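Local structure of conserved Archaeal protein (Sulfolobus acidocaldarius, 4OPG) at residues D50-A55 / F95-P100; G76-S81 / H200-I205; R188-T193 / K261-G266. The protein reduces the double bonds of geranylgeranyl chains in archaeal membrane lipid precursors, using one bound FAD per subunit. The protein carries 1 engineered substitution. All coordinates share one frame; numbering follows the deposited sequence.

In the fold
All three contacts are strand pairings of one mixed eight-stranded sheet. Contact 1 pairs the outermost strand 51-53 with strand 87-97, contact 3 closes the other end with strand 261-271, and contact 2 is a parallel pairing between them. Contacts 1 and 2 have centres about 15 Å apart and touch where Ala51 CB meets Leu203 CD1 at 3.9 Å; both line the pocket of geranylgeranyl diphosphate. Contact 3 lies with its centre about 17 Å from that of contact 1 and about 19 Å from that of contact 2. It touches neither, yet its Arg188 side chain comes within about 4 Å of the reduced flavin.

Contact 1 (D50-A55 / F95-P100); sequences DAVSKA and FELNAP. With GRG (geranylgeranyl diphosphate), chain C.
The short antiparallel ladder between residues 51-53 and 95-97 forms the edge of the large sheet where flavin and isoprenoid pockets meet. Three backbone bonds define it: Leu97 N to Asp50 O at 2.8 Å, Val52 N to Phe95 O, and Phe95 N to Val52 O, all with angles at hydrogen of 161° or more. Val52 and Phe95 form a hydrogen-bonded pair, whereas Ala51 and Glu96 are a non-hydrogen-bonded pair whose side chains share the other face. There, Ala51 CB meets Glu96 OE1 at 3.5 Å and also packs against C12 of geranylgeranyl diphosphate. The Glu96 chain is bent at chi2 (-61°), which folds its carboxylate back over Asp50. Asp50 OD2 and Glu96 OE2 stand 4.7 Å apart, and both form salt bridges to Lys222, which probably offsets their mutual repulsion. A water accepts from Ala99 N at 2.9 Å and gives a weak bond to Asp50 OD2. On the Val52 face, the valine's CG2 branch meets Leu97 CD1 at 3.8 Å. Lys54 brings its CG obliquely to the CE2 and CZ atoms of Phe95, 3.5 Å from CZ, while its ammonium runs on to a salt bridge with Glu93. Ser53 occupies the N-cap: its OG accepts from Ala55 N and donates to O1 of the diphosphate ligand at 3.1 Å, placing the start of the helix beside the phosphate. Ala51 O accepts from N3 of the reduced flavin, so this one strand borders both ligands. Strand 51-53 runs straight into helix 54-59, and strand 87-97 leads through the N-cap residue Asn98 into helix 99-112, with strand 70-80 beside Phe95 and Glu96, Phe220 of strand 217-221 against Ala51, and Lys302 of helix 302-322 against Val52 and Ala99.

Contact 2 (G76-S81 / H200-I205); sequences GIKLYS and HDYLRI. With GRG (geranylgeranyl diphosphate), chain C.
The Tyr202 ring lies against the Gly76 backbone, with Gly76 N 4.0 Å above one face, offset toward the rim, and Asp201 OD1 in plane at an edge. The Tyr80 ring instead receives Ile205 O at its edge, while its CE2 meets Arg204 CB. Both rings belong to a parallel beta pairing between strands 70-80 and 202-206; the axes of residues 76-80 and 202-205 lie 25° apart. Tyr202 CD1 approaches Gly76 C to 3.4 Å; a side chain at Gly76 would run into CE1, so the ring crowds the site a CB would need. A serine in place of Tyr202 would probably uncover the Gly76 backbone and deprive Asn91 of the hydroxyl it bonds. The Lys78 and Tyr202 side chains cross at about a right angle, CG nearest to CD1, and the Lys78 ammonium is salt-bridged to Asp199.

The opposite face is apolar and borders the ligand: Ile77 CG1 reaches C5 of geranylgeranyl diphosphate and Leu203 CD1 reaches C10, both at 3.8 Å. Four backbone bonds, including Lys78 N to Leu203 O at 2.7 Å, set the register. Beyond them Leu79 has CG anti to the backbone N (chi1 -176°), which carries CD1 to 3.6 Å from Ile205 CG2.

Contact 3 (R188-T193 / K261-G266); sequences REVLLT and KLLVKG
Arg188 and Val264 meet across an antiparallel strand pair, with Val264 CG2 centred over one face of the guanidinium, 3.7 Å from CZ. The same methyl packs alongside Val190, 3.6 Å from its CG2. At the guanidinium edge lie Gly266 N and Lys265 C, and a water there receives a weak bond from NH1 while donating to Lys265 O at 2.9 Å. The arginine reaches this place with CG between its backbone N and carbonyl carbon (chi1 68°) and a bend at chi2 (95°), which turn the group over the partner strand.

On the other face, Glu189 and Lys265 run side by side, CG to CB at 3.6 Å. The Leu262 side chain crosses that of Glu189 at about a right angle, and its CD1 also meets Leu191 CG at 3.8 Å. The Glu189 carboxylate is held by the hydroxyls of Tyr246 and Tyr187.

Behind these side chains is a classic beta bulge: Leu263 and Val264 both oppose Val190, whose O accepts from Leu263 N at 2.7 Å while its N donates to Val264 O at 3.0 Å. Gly266 has a positive phi at which a CB would press on the preceding carbonyl oxygen.

Strand 261-271 is outermost in the sheet; strand 226-234 flanks strand 183-193 on its other side, and Trp218 of strand 217-221 touches Arg188, which packs on Pro47 near the flavin.

Contact 1 (D50-A55 / F95-P100)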
loop_
_atom_site.group_PDB
_atom_site.type_symbol
_atom_site.label_atom_id
_atom_site.label_comp_id
_atom_site.label_asym_id
_atom_site.label_seq_id
_atom_site.Cartn_x
_atom_site.Cartn_y
_atom_site.Cartn_z
ATOM N N ASP A 50 -11.169 1.893 2.040
ATOM C CA ASP A 50 -11.646 0.742 2.809
ATOM C C ASP A 50 -11.988 -0.468 1.937
ATOM O O ASP A 50 -12.760 -1.337 2.345
ATOM C CB ASP A 50 -12.863 1.129 3.661
ATOM C CG ASP A 50 -12.552 2.234 4.655
ATOM O OD1 ASP A 50 -11.374 2.378 5.044
ATOM O OD2 ASP A 50 -13.488 2.959 5.050
ATOM N N ALA A 51 -11.399 -0.531 0.747
ATOM C CA ALA A 51 -11.630 -1.656 -0.155
ATOM C C ALA A 51 -10.445 -2.618 -0.151
ATOM O O ALA A 51 -9.313 -2.228 -0.452
ATOM C CB ALA A 51 -11.903 -1.160 -1.567
ATOM N N VAL A 52 -10.706 -3.872 0.206
ATOM C CA VAL A 52 -9.663 -4.892 0.242
ATOM C C VAL A 52 -10.139 -6.170 -0.443
ATOM O O VAL A 52 -11.277 -6.600 -0.254
ATOM C CB VAL A 52 -9.229 -5.228 1.690
ATOM C CG1 VAL A 52 -7.994 -6.119 1.678
ATOM C CG2 VAL A 52 -8.954 -3.960 2.486
ATOM N N SER A 53 -9.263 -6.770 -1.242
ATOM C CA SER A 53 -9.563 -8.029 -1.916
ATOM C C SER A 53 -9.719 -9.176 -0.921
ATOM O O SER A 53 -9.070 -9.196 0.123
ATOM C CB SER A 53 -8.466 -8.362 -2.927
ATOM O OG SER A 53 -8.660 -9.654 -3.475
ATOM N N LYS A 54 -10.581 -10.132 -1.253
ATOM C CA LYS A 54 -10.813 -11.284 -0.388
ATOM C C LYS A 54 -9.621 -12.237 -0.410
ATOM O O LYS A 54 -9.345 -12.924 0.574
ATOM C CB LYS A 54 -12.085 -12.027 -0.808
ATOM C CG LYS A 54 -12.470 -13.165 0.129
ATOM C CD LYS A 54 -13.694 -13.921 -0.360
ATOM C CE LYS A 54 -13.370 -14.768 -1.577
ATOM N NZ LYS A 54 -14.501 -15.664 -1.941
ATOM N N ALA A 55 -8.917 -12.265 -1.538
ATOM C CA ALA A 55 -7.801 -13.183 -1.741
ATOM C C ALA A 55 -6.704 -13.017 -0.692
ATOM O O ALA A 55 -6.058 -13.992 -0.301
ATOM C CB ALA A 55 -7.221 -12.999 -3.136
ATOM N N PHE A 95 -14.043 -6.810 -0.158
ATOM C CA PHE A 95 -14.805 -6.295 0.972
ATOM C C PHE A 95 -14.701 -4.779 1.099
ATOM O O PHE A 95 -13.619 -4.211 0.959
ATOM C CB PHE A 95 -14.330 -6.935 2.278
ATOM C CG PHE A 95 -14.355 -8.434 2.274
ATOM C CD1 PHE A 95 -15.554 -9.122 2.183
ATOM C CD2 PHE A 95 -13.180 -9.158 2.391
ATOM C CE1 PHE A 95 -15.578 -10.504 2.190
ATOM C CE2 PHE A 95 -13.198 -10.538 2.400
ATOM C CZ PHE A 95 -14.399 -11.213 2.300
ATOM N N GLU A 96 -15.831 -4.133 1.365
ATOM C CA GLU A 96 -15.822 -2.746 1.816
ATOM C C GLU A 96 -15.881 -2.742 3.336
ATOM O O GLU A 96 -16.912 -3.062 3.931
ATOM C CB GLU A 96 -16.986 -1.953 1.222
ATOM C CG GLU A 96 -16.574 -1.018 0.097
ATOM C CD GLU A 96 -15.570 0.029 0.543
ATOM O OE1 GLU A 96 -14.709 0.415 -0.276
ATOM O OE2 GLU A 96 -15.641 0.473 1.709
ATOM N N LEU A 97 -14.766 -2.378 3.957
ATOM C CA LEU A 97 -14.580 -2.585 5.386
ATOM C C LEU A 97 -14.945 -1.401 6.265
ATOM O O LEU A 97 -14.820 -0.243 5.866
ATOM C CB LEU A 97 -13.123 -2.956 5.667
ATOM C CG LEU A 97 -12.608 -4.232 5.011
ATOM C CD1 LEU A 97 -11.192 -4.526 5.462
ATOM C CD2 LEU A 97 -13.530 -5.369 5.365
ATOM N N ASN A 98 -15.404 -1.714 7.471
ATOM C CA ASN A 98 -15.316 -0.777 8.575
ATOM C C ASN A 98 -13.922 -0.964 9.154
ATOM O O ASN A 98 -13.728 -1.732 10.098
ATOM C CB ASN A 98 -16.402 -1.032 9.622
ATOM C CG ASN A 98 -16.474 0.065 10.670
ATOM O OD1 ASN A 98 -15.452 0.590 11.114
ATOM N ND2 ASN A 98 -17.689 0.419 11.069
ATOM N N ALA A 99 -12.952 -0.277 8.555
ATOM C CA ALA A 99 -11.536 -0.513 8.831
ATOM C C ALA A 99 -11.157 -0.462 10.318
ATOM O O ALA A 99 -10.441 -1.346 10.785
ATOM C CB ALA A 99 -10.678 0.472 8.033
ATOM N N PRO A 100 -11.624 0.558 11.068
ATOM C CA PRO A 100 -11.245 0.544 12.486
ATOM C C PRO A 100 -11.789 -0.669 13.244
ATOM O O PRO A 100 -11.085 -1.216 14.091
ATOM C CB PRO A 100 -11.861 1.839 13.026
ATOM C CG PRO A 100 -12.003 2.716 11.834
ATOM C CD PRO A 100 -12.356 1.789 10.716
HETATM C C20 GRG C . -8.674 4.155 -3.649
HETATM C C19 GRG C . -6.161 4.700 -3.136
HETATM C C18 GRG C . -7.245 3.695 -3.456
HETATM C C17 GRG C . -6.946 2.386 -3.566
HETATM C C16 GRG C . -8.039 1.395 -3.895
HETATM C C14 GRG C . -8.970 -0.643 -6.044
HETATM C C13 GRG C . -8.493 -0.897 -4.631
HETATM C C15 GRG C . -7.458 0.005 -4.003
HETATM C C12 GRG C . -8.987 -1.923 -3.913
HETATM C C11 GRG C . -10.026 -2.847 -4.501
HETATM C C9 GRG C . -10.022 -4.127 -3.696
HETATM C C8 GRG C . -11.274 -4.918 -3.992
HETATM C C10 GRG C . -12.468 -4.833 -3.066
HETATM C C7 GRG C . -11.301 -5.691 -5.095
HETATM C C6 GRG C . -12.513 -6.520 -5.462
HETATM C C5 GRG C . -12.665 -6.609 -6.970
HETATM C C3 GRG C . -11.552 -7.413 -7.612
HETATM C C4 GRG C . -11.310 -7.267 -9.099
HETATM C C2 GRG C . -10.788 -8.251 -6.878
HETATM C C1 GRG C . -9.668 -9.051 -7.500
HETATM O O1 GRG C . -9.092 -9.857 -6.502
HETATM P PA GRG C . -9.288 -11.412 -6.664
HETATM O O1A GRG C . -7.991 -12.115 -6.344
HETATM O O3A GRG C . -9.674 -11.694 -8.171
HETATM O O2A GRG C . -10.392 -11.875 -5.741
HETATM P PB GRG C . -10.200 -13.078 -8.718
HETATM O O1B GRG C . -9.361 -13.482 -9.906
HETATM O O2B GRG C . -10.083 -14.126 -7.637
HETATM O O3B GRG C . -11.642 -12.945 -9.147
HETATM O O HOH W 1 -13.673 2.425 7.622
#

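Contact 2 (G76-S81 / H200-I205)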
loop_
_atom_site.group_PDB
_atom_site.type_symbol
_atom_site.label_atom_id
_atom_site.label_comp_id
_atom_site.label_asym_id
_atom_site.label_seq_id
_atom_site.Cartn_x
_atom_site.Cartn_y
_atom_site.Cartn_z
ATOM N N GLY A 76 -16.988 -6.907 -7.898
ATOM C CA GLY A 76 -16.270 -6.431 -9.065
ATOM C C GLY A 76 -15.999 -4.941 -9.106
ATOM O O GLY A 76 -16.382 -4.199 -8.201
ATOM N N ILE A 77 -15.329 -4.510 -10.170
ATOM C CA ILE A 77 -14.970 -3.110 -10.357
ATOM C C ILE A 77 -15.351 -2.628 -11.754
ATOM O O ILE A 77 -15.045 -3.284 -12.750
ATOM C CB ILE A 77 -13.456 -2.876 -10.145
ATOM C CG1 ILE A 77 -13.037 -3.290 -8.734
ATOM C CG2 ILE A 77 -13.094 -1.420 -10.401
ATOM C CD1 ILE A 77 -11.560 -3.119 -8.468
ATOM N N LYS A 78 -16.024 -1.484 -11.822
ATOM C CA LYS A 78 -16.326 -0.857 -13.102
ATOM C C LYS A 78 -15.347 0.282 -13.382
ATOM O O LYS A 78 -15.242 1.233 -12.604
ATOM C CB LYS A 78 -17.769 -0.351 -13.133
ATOM C CG LYS A 78 -18.805 -1.468 -13.139
ATOM C CD LYS A 78 -20.210 -0.930 -13.354
ATOM C CE LYS A 78 -21.226 -2.059 -13.429
ATOM N NZ LYS A 78 -22.608 -1.555 -13.669
ATOM N N LEU A 79 -14.624 0.167 -14.491
ATOM C CA LEU A 79 -13.607 1.143 -14.864
ATOM C C LEU A 79 -14.107 2.053 -15.981
ATOM O O LEU A 79 -14.438 1.587 -17.070
ATOM C CB LEU A 79 -12.323 0.431 -15.296
ATOM C CG LEU A 79 -11.118 1.313 -15.624
ATOM C CD1 LEU A 79 -10.613 2.007 -14.373
ATOM C CD2 LEU A 79 -10.011 0.494 -16.271
ATOM N N TYR A 80 -14.157 3.353 -15.708
ATOM C CA TYR A 80 -14.696 4.317 -16.663
ATOM C C TYR A 80 -13.598 5.066 -17.412
ATOM O O TYR A 80 -12.598 5.479 -16.825
ATOM C CB TYR A 80 -15.606 5.320 -15.951
ATOM C CG TYR A 80 -16.900 4.731 -15.435
ATOM C CD1 TYR A 80 -18.100 4.962 -16.095
ATOM C CD2 TYR A 80 -16.924 3.945 -14.289
ATOM C CE1 TYR A 80 -19.286 4.427 -15.629
ATOM C CE2 TYR A 80 -18.105 3.405 -13.816
ATOM C CZ TYR A 80 -19.284 3.650 -14.491
ATOM O OH TYR A 80 -20.463 3.116 -14.025
ATOM N N SER A 81 -13.796 5.236 -18.716
ATOM C CA SER A 81 -12.897 6.035 -19.540
ATOM C C SER A 81 -13.122 7.521 -19.260
ATOM O O SER A 81 -14.181 7.897 -18.762
ATOM C CB SER A 81 -13.116 5.728 -21.023
ATOM O OG SER A 81 -14.396 6.166 -21.445
ATOM N N HIS A 200 -24.668 -1.723 -6.293
ATOM C CA HIS A 200 -23.917 -1.304 -5.114
ATOM C C HIS A 200 -22.870 -2.331 -4.690
ATOM O O HIS A 200 -22.095 -2.087 -3.765
ATOM C CB HIS A 200 -24.871 -1.026 -3.950
ATOM C CG HIS A 200 -25.419 -2.261 -3.307
ATOM N ND1 HIS A 200 -26.463 -2.980 -3.846
ATOM C CD2 HIS A 200 -25.069 -2.902 -2.168
ATOM C CE1 HIS A 200 -26.732 -4.013 -3.067
ATOM N NE2 HIS A 200 -25.900 -3.989 -2.041
ATOM N N ASP A 201 -22.851 -3.477 -5.362
ATOM C CA ASP A 201 -21.852 -4.503 -5.084
ATOM C C ASP A 201 -20.638 -4.330 -5.993
ATOM O O ASP A 201 -19.719 -5.149 -5.983
ATOM C CB ASP A 201 -22.450 -5.902 -5.251
ATOM C CG ASP A 201 -23.029 -6.132 -6.635
ATOM O OD1 ASP A 201 -23.516 -5.161 -7.252
ATOM O OD2 ASP A 201 -23.000 -7.287 -7.107
ATOM N N TYR A 202 -20.640 -3.253 -6.774
ATOM C CA TYR A 202 -19.543 -2.965 -7.690
ATOM C C TYR A 202 -18.863 -1.639 -7.368
ATOM O O TYR A 202 -19.525 -0.619 -7.174
ATOM C CB TYR A 202 -20.045 -2.949 -9.137
ATOM C CG TYR A 202 -20.089 -4.314 -9.787
ATOM C CD1 TYR A 202 -19.077 -4.728 -10.645
ATOM C CD2 TYR A 202 -21.137 -5.191 -9.539
ATOM C CE1 TYR A 202 -19.109 -5.975 -11.239
ATOM C CE2 TYR A 202 -21.177 -6.441 -10.129
ATOM C CZ TYR A 202 -20.161 -6.827 -10.978
ATOM O OH TYR A 202 -20.197 -8.070 -11.567
ATOM N N LEU A 203 -17.536 -1.663 -7.311
ATOM C CA LEU A 203 -16.757 -0.447 -7.134
ATOM C C LEU A 203 -16.668 0.305 -8.456
ATOM O O LEU A 203 -16.710 -0.301 -9.527
ATOM C CB LEU A 203 -15.355 -0.770 -6.612
ATOM C CG LEU A 203 -15.265 -1.536 -5.291
ATOM C CD1 LEU A 203 -13.810 -1.760 -4.903
ATOM C CD2 LEU A 203 -16.007 -0.802 -4.188
ATOM N N ARG A 204 -16.553 1.626 -8.384
ATOM C CA ARG A 204 -16.423 2.439 -9.587
ATOM C C ARG A 204 -15.115 3.218 -9.569
ATOM O O ARG A 204 -14.808 3.909 -8.599
ATOM C CB ARG A 204 -17.606 3.401 -9.723
ATOM C CG ARG A 204 -18.967 2.728 -9.672
ATOM C CD ARG A 204 -20.085 3.745 -9.814
ATOM N NE ARG A 204 -21.383 3.183 -9.455
ATOM C CZ ARG A 204 -22.508 3.885 -9.390
ATOM N NH1 ARG A 204 -22.499 5.183 -9.660
ATOM N NH2 ARG A 204 -23.642 3.289 -9.054
ATOM N N ILE A 205 -14.343 3.093 -10.643
ATOM C CA ILE A 205 -13.094 3.831 -10.776
ATOM C C ILE A 205 -13.110 4.664 -12.053
ATOM O O ILE A 205 -13.350 4.145 -13.143
ATOM C CB ILE A 205 -11.875 2.889 -10.780
ATOM C CG1 ILE A 205 -11.712 2.230 -9.408
ATOM C CG2 ILE A 205 -10.610 3.649 -11.149
ATOM C CD1 ILE A 205 -10.464 1.383 -9.277
HETATM C C20 GRG C . -8.674 4.155 -3.649
HETATM C C19 GRG C . -6.161 4.700 -3.136
HETATM C C18 GRG C . -7.245 3.695 -3.456
HETATM C C17 GRG C . -6.946 2.386 -3.566
HETATM C C16 GRG C . -8.039 1.395 -3.895
HETATM C C14 GRG C . -8.970 -0.643 -6.044
HETATM C C13 GRG C . -8.493 -0.897 -4.631
HETATM C C15 GRG C . -7.458 0.005 -4.003
HETATM C C12 GRG C . -8.987 -1.923 -3.913
HETATM C C11 GRG C . -10.026 -2.847 -4.501
HETATM C C9 GRG C . -10.022 -4.127 -3.696
HETATM C C8 GRG C . -11.274 -4.918 -3.992
HETATM C C10 GRG C . -12.468 -4.833 -3.066
HETATM C C7 GRG C . -11.301 -5.691 -5.095
HETATM C C6 GRG C . -12.513 -6.520 -5.462
HETATM C C5 GRG C . -12.665 -6.609 -6.970
HETATM C C3 GRG C . -11.552 -7.413 -7.612
HETATM C C4 GRG C . -11.310 -7.267 -9.099
HETATM C C2 GRG C . -10.788 -8.251 -6.878
HETATM C C1 GRG C . -9.668 -9.051 -7.500
HETATM O O1 GRG C . -9.092 -9.857 -6.502
HETATM P PA GRG C . -9.288 -11.412 -6.664
HETATM O O1A GRG C . -7.991 -12.115 -6.344
HETATM O O3A GRG C . -9.674 -11.694 -8.171
HETATM O O2A GRG C . -10.392 -11.875 -5.741
HETATM P PB GRG C . -10.200 -13.078 -8.718
HETATM O O1B GRG C . -9.361 -13.482 -9.906
HETATM O O2B GRG C . -10.083 -14.126 -7.637
HETATM O O3B GRG C . -11.642 -12.945 -9.147
#

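Contact 3 (R188-T193 / K261-G266)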
loop_
_atom_site.group_PDB
_atom_site.type_symbol
_atom_site.label_atom_id
_atom_site.label_comp_id
_atom_site.label_asym_id
_atom_site.label_seq_id
_atom_site.Cartn_x
_atom_site.Cartn_y
_atom_site.Cartn_z
ATOM N N ARG A 188 -10.840 11.500 0.650
ATOM C CA ARG A 188 -12.135 10.851 0.494
ATOM C C ARG A 188 -13.163 11.363 1.489
ATOM O O ARG A 188 -12.820 11.913 2.537
ATOM C CB ARG A 188 -11.995 9.327 0.631
ATOM C CG ARG A 188 -11.620 8.835 2.032
ATOM C CD ARG A 188 -12.854 8.447 2.844
ATOM N NE ARG A 188 -12.521 7.878 4.149
ATOM C CZ ARG A 188 -12.231 8.596 5.228
ATOM N NH1 ARG A 188 -12.218 9.921 5.164
ATOM N NH2 ARG A 188 -11.945 7.990 6.372
ATOM N N GLU A 189 -14.431 11.167 1.146
ATOM C CA GLU A 189 -15.536 11.427 2.054
ATOM C C GLU A 189 -16.504 10.250 2.023
ATOM O O GLU A 189 -16.605 9.547 1.018
ATOM C CB GLU A 189 -16.259 12.723 1.682
ATOM C CG GLU A 189 -15.397 13.971 1.784
ATOM C CD GLU A 189 -16.166 15.244 1.490
ATOM O OE1 GLU A 189 -17.302 15.153 0.980
ATOM O OE2 GLU A 189 -15.632 16.337 1.769
ATOM N N VAL A 190 -17.202 10.025 3.131
ATOM C CA VAL A 190 -18.266 9.030 3.164
ATOM C C VAL A 190 -19.597 9.723 3.420
ATOM O O VAL A 190 -19.794 10.340 4.467
ATOM C CB VAL A 190 -18.021 7.957 4.240
ATOM C CG1 VAL A 190 -19.231 7.042 4.355
ATOM C CG2 VAL A 190 -16.772 7.155 3.914
ATOM N N LEU A 191 -20.503 9.631 2.453
ATOM C CA LEU A 191 -21.797 10.296 2.551
ATOM C C LEU A 191 -22.944 9.338 2.268
ATOM O O LEU A 191 -22.760 8.307 1.621
ATOM C CB LEU A 191 -21.876 11.480 1.581
ATOM C CG LEU A 191 -20.761 12.526 1.602
ATOM C CD1 LEU A 191 -19.681 12.182 0.587
ATOM C CD2 LEU A 191 -21.327 13.915 1.343
ATOM N N LEU A 192 -24.128 9.684 2.759
ATOM C CA LEU A 192 -25.337 8.953 2.408
ATOM C C LEU A 192 -25.861 9.478 1.078
ATOM O O LEU A 192 -25.666 10.647 0.748
ATOM C CB LEU A 192 -26.398 9.089 3.501
ATOM C CG LEU A 192 -26.017 8.539 4.876
ATOM C CD1 LEU A 192 -27.184 8.651 5.842
ATOM C CD2 LEU A 192 -25.546 7.097 4.766
ATOM N N THR A 193 -26.518 8.613 0.313
ATOM C CA THR A 193 -27.000 8.995 -1.009
ATOM C C THR A 193 -28.500 9.257 -1.002
ATOM O O THR A 193 -29.244 8.650 -0.231
ATOM C CB THR A 193 -26.681 7.913 -2.057
ATOM O OG1 THR A 193 -27.412 6.720 -1.752
ATOM C CG2 THR A 193 -25.194 7.603 -2.061
ATOM N N LYS A 261 -25.469 14.901 4.606
ATOM C CA LYS A 261 -25.293 13.670 5.367
ATOM C C LYS A 261 -23.862 13.144 5.275
ATOM O O LYS A 261 -23.636 11.972 4.971
ATOM C CB LYS A 261 -26.277 12.602 4.886
ATOM C CG LYS A 261 -27.736 12.945 5.147
ATOM C CD LYS A 261 -28.649 11.810 4.714
ATOM C CE LYS A 261 -30.098 12.089 5.076
ATOM N NZ LYS A 261 -30.622 13.295 4.380
ATOM N N LEU A 262 -22.899 14.020 5.543
ATOM C CA LEU A 262 -21.491 13.639 5.561
ATOM C C LEU A 262 -21.152 12.886 6.843
ATOM O O LEU A 262 -21.457 13.350 7.941
ATOM C CB LEU A 262 -20.600 14.875 5.428
ATOM C CG LEU A 262 -19.090 14.649 5.515
ATOM C CD1 LEU A 262 -18.549 14.109 4.203
ATOM C CD2 LEU A 262 -18.373 15.930 5.911
ATOM N N LEU A 263 -20.520 11.725 6.700
ATOM C CA LEU A 263 -20.145 10.918 7.857
ATOM C C LEU A 263 -18.699 11.186 8.268
ATOM O O LEU A 263 -18.437 11.619 9.389
ATOM C CB LEU A 263 -20.350 9.431 7.566
ATOM C CG LEU A 263 -21.772 9.027 7.165
ATOM C CD1 LEU A 263 -21.922 7.517 7.177
ATOM C CD2 LEU A 263 -22.800 9.679 8.077
ATOM N N VAL A 264 -17.763 10.923 7.361
ATOM C CA VAL A 264 -16.359 11.243 7.603
ATOM C C VAL A 264 -15.737 11.921 6.389
ATOM O O VAL A 264 -16.269 11.851 5.280
ATOM C CB VAL A 264 -15.525 9.989 7.954
ATOM C CG1 VAL A 264 -15.998 9.368 9.262
ATOM C CG2 VAL A 264 -15.576 8.978 6.822
ATOM N N LYS A 265 -14.605 12.578 6.612
ATOM C CA LYS A 265 -13.847 13.215 5.545
ATOM C C LYS A 265 -12.389 13.330 5.961
ATOM O O LYS A 265 -12.080 13.341 7.150
ATOM C CB LYS A 265 -14.417 14.597 5.216
ATOM C CG LYS A 265 -14.403 15.571 6.382
ATOM C CD LYS A 265 -14.836 16.959 5.942
ATOM C CE LYS A 265 -14.821 17.934 7.104
ATOM N NZ LYS A 265 -15.178 19.313 6.674
ATOM N N GLY A 266 -11.495 13.412 4.981
ATOM C CA GLY A 266 -10.080 13.559 5.266
ATOM C C GLY A 266 -9.193 12.942 4.206
ATOM O O GLY A 266 -9.660 12.204 3.339
HETATM O O HOH W 2 -10.985 10.793 8.138
#